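Local atomic coordinates of Sn-glycerol-3-phosphate ABC transporter substrate-binding protein UspB (Mycobacterium tuberculosis, PDB entry 4MFI), a protein that probably delivers glycerophosphocholine, for which it shows specificity, to an ATP-binding cassette transporter as its substrate-binding subunit. Residues 164-170 against 180-184; 258-262 against 279-285. One frame throughout, in Å; residues are numbered along the deposited sequence.

Contact 1 of 2, residues 164-170 against 180-184; sequences WQQAGLP and FDEWG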
loop_
_atom_site.group_PDB
_atom_site.type_symbol
_atom_site.label_atom_id
_atom_site.label_comp_id
_atom_site.label_asym_id
_atom_site.label_seq_id
_atom_site.Cartn_x
_atom_site.Cartn_y
_atom_site.Cartn_z
ATOM N N TRP A 164 -18.761 2.931 19.817
ATOM C CA TRP A 164 -19.631 1.909 19.236
ATOM C C TRP A 164 -20.694 1.478 20.242
ATOM O O TRP A 164 -21.874 1.362 19.901
ATOM C CB TRP A 164 -18.791 0.699 18.803
ATOM C CG TRP A 164 -18.624 0.529 17.308
ATOM C CD1 TRP A 164 -18.945 -0.581 16.579
ATOM C CD2 TRP A 164 -18.102 1.490 16.364
ATOM N NE1 TRP A 164 -18.662 -0.374 15.246
ATOM C CE2 TRP A 164 -18.136 0.883 15.089
ATOM C CE3 TRP A 164 -17.604 2.796 16.474
ATOM C CZ2 TRP A 164 -17.709 1.542 13.930
ATOM C CZ3 TRP A 164 -17.172 3.448 15.323
ATOM C CH2 TRP A 164 -17.235 2.824 14.068
ATOM N N GLN A 165 -20.274 1.252 21.484
ATOM C CA GLN A 165 -21.189 0.809 22.532
ATOM C C GLN A 165 -22.238 1.871 22.848
ATOM O O GLN A 165 -23.426 1.557 22.978
ATOM C CB GLN A 165 -20.414 0.447 23.795
ATOM C CG GLN A 165 -19.613 -0.832 23.677
ATOM C CD GLN A 165 -18.804 -1.117 24.927
ATOM O OE1 GLN A 165 -19.102 -0.597 26.009
ATOM N NE2 GLN A 165 -17.773 -1.943 24.790
ATOM N N GLN A 166 -21.804 3.125 22.951
ATOM C CA GLN A 166 -22.730 4.212 23.267
ATOM C C GLN A 166 -23.738 4.423 22.143
ATOM O O GLN A 166 -24.894 4.794 22.387
ATOM C CB GLN A 166 -21.980 5.513 23.573
ATOM C CG GLN A 166 -21.300 5.517 24.934
ATOM C CD GLN A 166 -22.281 5.288 26.077
ATOM O OE1 GLN A 166 -23.428 5.741 26.029
ATOM N NE2 GLN A 166 -21.834 4.577 27.110
ATOM N N ALA A 167 -23.295 4.179 20.911
ATOM C CA ALA A 167 -24.154 4.322 19.744
ATOM C C ALA A 167 -25.049 3.095 19.508
ATOM O O ALA A 167 -25.856 3.079 18.570
ATOM C CB ALA A 167 -23.314 4.622 18.510
ATOM N N GLY A 168 -24.904 2.064 20.345
ATOM C CA GLY A 168 -25.727 0.866 20.224
ATOM C C GLY A 168 -25.402 -0.012 19.024
ATOM O O GLY A 168 -26.248 -0.761 18.531
ATOM N N LEU A 169 -24.163 0.062 18.564
ATOM C CA LEU A 169 -23.735 -0.689 17.394
ATOM C C LEU A 169 -23.242 -2.080 17.774
ATOM O O LEU A 169 -22.756 -2.290 18.891
ATOM C CB LEU A 169 -22.627 0.080 16.673
ATOM C CG LEU A 169 -22.970 1.514 16.273
ATOM C CD1 LEU A 169 -21.783 2.156 15.567
ATOM C CD2 LEU A 169 -24.228 1.561 15.398
ATOM N N PRO A 170 -23.360 -3.043 16.847
ATOM C CA PRO A 170 -22.733 -4.348 17.093
ATOM C C PRO A 170 -21.212 -4.202 17.095
ATOM O O PRO A 170 -20.686 -3.262 16.479
ATOM C CB PRO A 170 -23.192 -5.185 15.898
ATOM C CG PRO A 170 -23.422 -4.175 14.804
ATOM C CD PRO A 170 -23.963 -2.958 15.502
ATOM N N PHE A 180 -22.420 1.994 7.206
ATOM C CA PHE A 180 -21.642 2.917 8.009
ATOM C C PHE A 180 -22.225 4.322 7.947
ATOM O O PHE A 180 -22.286 5.026 8.954
ATOM C CB PHE A 180 -20.172 2.962 7.607
ATOM C CG PHE A 180 -19.380 3.856 8.501
ATOM C CD1 PHE A 180 -19.245 3.531 9.842
ATOM C CD2 PHE A 180 -18.843 5.054 8.042
ATOM C CE1 PHE A 180 -18.572 4.364 10.725
ATOM C CE2 PHE A 180 -18.149 5.894 8.919
ATOM C CZ PHE A 180 -18.021 5.545 10.264
ATOM N N ASP A 181 -22.651 4.727 6.759
ATOM C CA ASP A 181 -23.232 6.050 6.581
ATOM C C ASP A 181 -24.512 6.215 7.408
ATOM O O ASP A 181 -24.812 7.308 7.908
ATOM C CB ASP A 181 -23.484 6.294 5.095
ATOM C CG ASP A 181 -24.071 7.653 4.827
ATOM O OD1 ASP A 181 -23.315 8.643 4.907
ATOM O OD2 ASP A 181 -25.288 7.729 4.539
ATOM N N GLU A 182 -25.248 5.125 7.587
ATOM C CA GLU A 182 -26.408 5.134 8.466
ATOM C C GLU A 182 -25.986 5.281 9.934
ATOM O O GLU A 182 -26.619 6.024 10.691
ATOM C CB GLU A 182 -27.232 3.860 8.246
ATOM C CG GLU A 182 -28.588 3.858 8.903
ATOM C CD GLU A 182 -29.513 4.907 8.339
ATOM O OE1 GLU A 182 -30.309 5.466 9.122
ATOM O OE2 GLU A 182 -29.449 5.170 7.117
ATOM N N TRP A 183 -24.903 4.601 10.322
ATOM C CA TRP A 183 -24.369 4.690 11.684
ATOM C C TRP A 183 -23.794 6.068 12.028
ATOM O O TRP A 183 -23.783 6.473 13.194
ATOM C CB TRP A 183 -23.236 3.684 11.875
ATOM C CG TRP A 183 -23.627 2.235 11.877
ATOM C CD1 TRP A 183 -24.888 1.704 11.802
ATOM C CD2 TRP A 183 -22.729 1.131 11.997
ATOM N NE1 TRP A 183 -24.821 0.328 11.855
ATOM C CE2 TRP A 183 -23.505 -0.047 11.979
ATOM C CE3 TRP A 183 -21.338 1.022 12.114
ATOM C CZ2 TRP A 183 -22.935 -1.321 12.081
ATOM C CZ3 TRP A 183 -20.774 -0.239 12.225
ATOM C CH2 TRP A 183 -21.574 -1.399 12.198
ATOM N N GLY A 184 -23.297 6.769 11.013
ATOM C CA GLY A 184 -22.516 7.981 11.215
ATOM C C GLY A 184 -23.128 9.021 12.136
ATOM O O GLY A 184 -22.481 9.452 13.090
#
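The turn that ends helix 161-166 packs against helix 177-191 where Leu169 lies on the indole of Trp183. Leu169 CD2 sits over the five-membered ring, 3.5 Å from its centroid and 6° off the normal, a CH-pi contact aimed almost straight down the face. Its sister methyl works on two indoles: Leu169 CD1 is 3.7 Å from Trp183 CE3 and also rests over the centre of the Trp164 ring, so the leucine fills the angle between the two tryptophans. A Schellman motif at Gly168, with Leu169 N bonded to Trp164 O at 3.0 Å, ends the helix and turns the chain so that Leu169 lies against the face of Trp164. The two indole planes stand at 87°, and Trp164 NE1 comes 3.7 Å from Trp183 CZ3; the N-H itself is spent on Arg172 O. Farther along the Trp164 ring, CH2 meets the edge of Phe180 at CE1, 3.9 Å away. Trp183 reaches out from its helix with CG anti to the carbonyl carbon (chi1 -69°), and its six-membered ring is met obliquely by Pro170, whose CD is 3.9 Å from Trp183 CZ2. Phe180, buried, also meets Phe157 and His198 edge-to-face.

Contact 2 of 2, residues 258-262 against 279-285; sequences ANEFA and ITASARF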
loop_
_atom_site.group_PDB
_atom_site.type_symbol
_atom_site.label_atom_id
_atom_site.label_comp_id
_atom_site.label_asym_id
_atom_site.label_seq_id
_atom_site.Cartn_x
_atom_site.Cartn_y
_atom_site.Cartn_z
ATOM N N ALA A 258 -3.917 8.789 12.176
ATOM C CA ALA A 258 -3.649 7.760 13.178
ATOM C C ALA A 258 -3.666 8.373 14.568
ATOM O O ALA A 258 -4.248 7.820 15.505
ATOM C CB ALA A 258 -2.320 7.092 12.913
ATOM N N ASN A 259 -3.026 9.524 14.696
ATOM C CA ASN A 259 -3.008 10.242 15.956
ATOM C C ASN A 259 -4.381 10.791 16.377
ATOM O O ASN A 259 -4.736 10.764 17.557
ATOM C CB ASN A 259 -1.980 11.359 15.877
ATOM C CG ASN A 259 -1.551 11.827 17.218
ATOM O OD1 ASN A 259 -0.854 11.120 17.947
ATOM N ND2 ASN A 259 -1.967 13.028 17.568
ATOM N N GLU A 260 -5.154 11.296 15.422
ATOM C CA GLU A 260 -6.493 11.779 15.754
ATOM C C GLU A 260 -7.393 10.645 16.221
ATOM O O GLU A 260 -8.239 10.833 17.097
ATOM C CB GLU A 260 -7.118 12.533 14.578
ATOM C CG GLU A 260 -6.513 13.916 14.374
ATOM C CD GLU A 260 -7.276 14.751 13.367
ATOM O OE1 GLU A 260 -8.476 14.486 13.147
ATOM O OE2 GLU A 260 -6.671 15.681 12.796
ATOM N N PHE A 261 -7.213 9.461 15.650
ATOM C CA PHE A 261 -7.940 8.305 16.144
ATOM C C PHE A 261 -7.446 7.899 17.537
ATOM O O PHE A 261 -8.244 7.703 18.460
ATOM C CB PHE A 261 -7.847 7.105 15.195
ATOM C CG PHE A 261 -8.532 5.895 15.740
ATOM C CD1 PHE A 261 -9.918 5.806 15.709
ATOM C CD2 PHE A 261 -7.809 4.877 16.347
ATOM C CE1 PHE A 261 -10.574 4.714 16.250
ATOM C CE2 PHE A 261 -8.456 3.781 16.891
ATOM C CZ PHE A 261 -9.842 3.696 16.836
ATOM N N ALA A 262 -6.132 7.752 17.684
ATOM C CA ALA A 262 -5.558 7.260 18.939
ATOM C C ALA A 262 -5.838 8.153 20.140
ATOM O O ALA A 262 -5.900 7.665 21.264
ATOM C CB ALA A 262 -4.058 7.028 18.789
ATOM N N ILE A 279 -0.968 3.118 17.135
ATOM C CA ILE A 279 -2.280 3.286 17.742
ATOM C C ILE A 279 -2.411 2.413 18.991
ATOM O O ILE A 279 -2.917 2.859 20.022
ATOM C CB ILE A 279 -3.397 2.980 16.721
ATOM C CG1 ILE A 279 -3.376 4.031 15.600
ATOM C CG2 ILE A 279 -4.752 2.930 17.408
ATOM C CD1 ILE A 279 -4.211 3.667 14.390
ATOM N N THR A 280 -1.931 1.177 18.908
ATOM C CA THR A 280 -1.990 0.275 20.055
ATOM C C THR A 280 -1.236 0.857 21.251
ATOM O O THR A 280 -1.696 0.776 22.394
ATOM C CB THR A 280 -1.421 -1.111 19.704
ATOM O OG1 THR A 280 -2.152 -1.651 18.600
ATOM C CG2 THR A 280 -1.539 -2.057 20.898
ATOM N N ALA A 281 -0.084 1.463 20.985
ATOM C CA ALA A 281 0.748 2.021 22.046
ATOM C C ALA A 281 0.179 3.302 22.662
ATOM O O ALA A 281 0.468 3.613 23.816
ATOM C CB ALA A 281 2.158 2.264 21.532
ATOM N N SER A 282 -0.624 4.035 21.896
ATOM C CA SER A 282 -1.092 5.361 22.303
ATOM C C SER A 282 -2.533 5.405 22.807
ATOM O O SER A 282 -2.876 6.244 23.642
ATOM C CB SER A 282 -0.951 6.345 21.138
ATOM O OG SER A 282 0.403 6.672 20.909
ATOM N N ALA A 283 -3.382 4.524 22.289
ATOM C CA ALA A 283 -4.805 4.559 22.625
ATOM C C ALA A 283 -5.072 4.173 24.076
ATOM O O ALA A 283 -4.588 3.149 24.558
ATOM C CB ALA A 283 -5.588 3.655 21.690
ATOM N N ARG A 284 -5.863 4.989 24.761
ATOM C CA ARG A 284 -6.207 4.719 26.153
ATOM C C ARG A 284 -7.673 4.313 26.271
ATOM O O ARG A 284 -8.328 4.566 27.288
ATOM C CB ARG A 284 -5.908 5.939 27.021
ATOM C CG ARG A 284 -4.430 6.273 27.144
ATOM C CD ARG A 284 -4.233 7.354 28.204
ATOM N NE ARG A 284 -2.836 7.727 28.411
ATOM C CZ ARG A 284 -1.998 7.086 29.222
ATOM N NH1 ARG A 284 -2.402 6.020 29.903
ATOM N NH2 ARG A 284 -0.747 7.505 29.346
ATOM N N PHE A 285 -8.172 3.684 25.215
ATOM C CA PHE A 285 -9.522 3.139 25.175
ATOM C C PHE A 285 -9.465 1.832 24.392
ATOM O O PHE A 285 -8.496 1.582 23.673
ATOM C CB PHE A 285 -10.475 4.127 24.488
ATOM C CG PHE A 285 -10.022 4.546 23.114
ATOM C CD1 PHE A 285 -10.401 3.822 21.993
ATOM C CD2 PHE A 285 -9.225 5.665 22.942
ATOM C CE1 PHE A 285 -9.976 4.194 20.734
ATOM C CE2 PHE A 285 -8.796 6.042 21.676
ATOM C CZ PHE A 285 -9.177 5.306 20.574
HETATM O O HOH W 1 -6.545 7.636 23.897
#
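Phe261 holds CG anti to its backbone N (chi1 177°) and Phe285 tucks CG between N and the carbonyl carbon (chi1 55°), and these torsions bring the two rings together at the end of helix 257-262. They meet edge-to-face: the edge of Phe285 is directed at the face of Phe261, planes at 77°, with Phe285 CE1 3.9 Å from Phe261 CZ. Farther round the rim of Phe285, near the ring plane, lie two carbonyl oxygens: Phe261 O is 3.3 Å from Phe285 CZ, and Ala262 O is 3.3 Å from Phe285 CE2. The rim C-H groups of Phe285, probably slightly positive, face these carbonyls of the last helical turn. Ala262 O also receives the CA-H of Ala283 and accepts a hydrogen bond at 2.7 Å from a water, which in turn accepts from Arg284 N at 2.9 Å. The water thus bridges the end of helix 257-262 and the loop that follows helix 276-282, without any direct hydrogen bond between the segments. At the edge of the Phe261 ring, Ile279 CG2 lies 3.8 Å from Phe261 CD2, while Ile279 CD1 extends to Ala258 CB. Ala262 CB meets Ser282 CB at 4.0 Å, near where the backbones come closest, Ala262 and Ala283 with CA atoms 4.6 Å apart. Helices 257-262 and 276-282 are joined through strand 268-272. Phe261 and Ile279 reach Phe287 of strand 287-290, and strand 144-160 supplies Tyr158 against Ile279 and Asn160 against Phe285.

Contacts 1 and 2 follow one another along the chain and lie on the same side of its centre, their own centres 20 Å apart and their nearest atoms about 7 Å apart without touching. Strand 144-160 links their surroundings: Phe157 and Tyr159 meet aromatic rings of contact 1, while Tyr158 and Asn160 meet contact 2. Strand 268-272 is a second connection, since its Ser268 touches Trp164 and Phe180 and the strand comes between the two helices of contact 2 in the chain. Both contacts belong to the alpha/beta fold of a solute-binding protein. No ligand takes part in either, and their centres lie 28 and 21 Å from that of the chain.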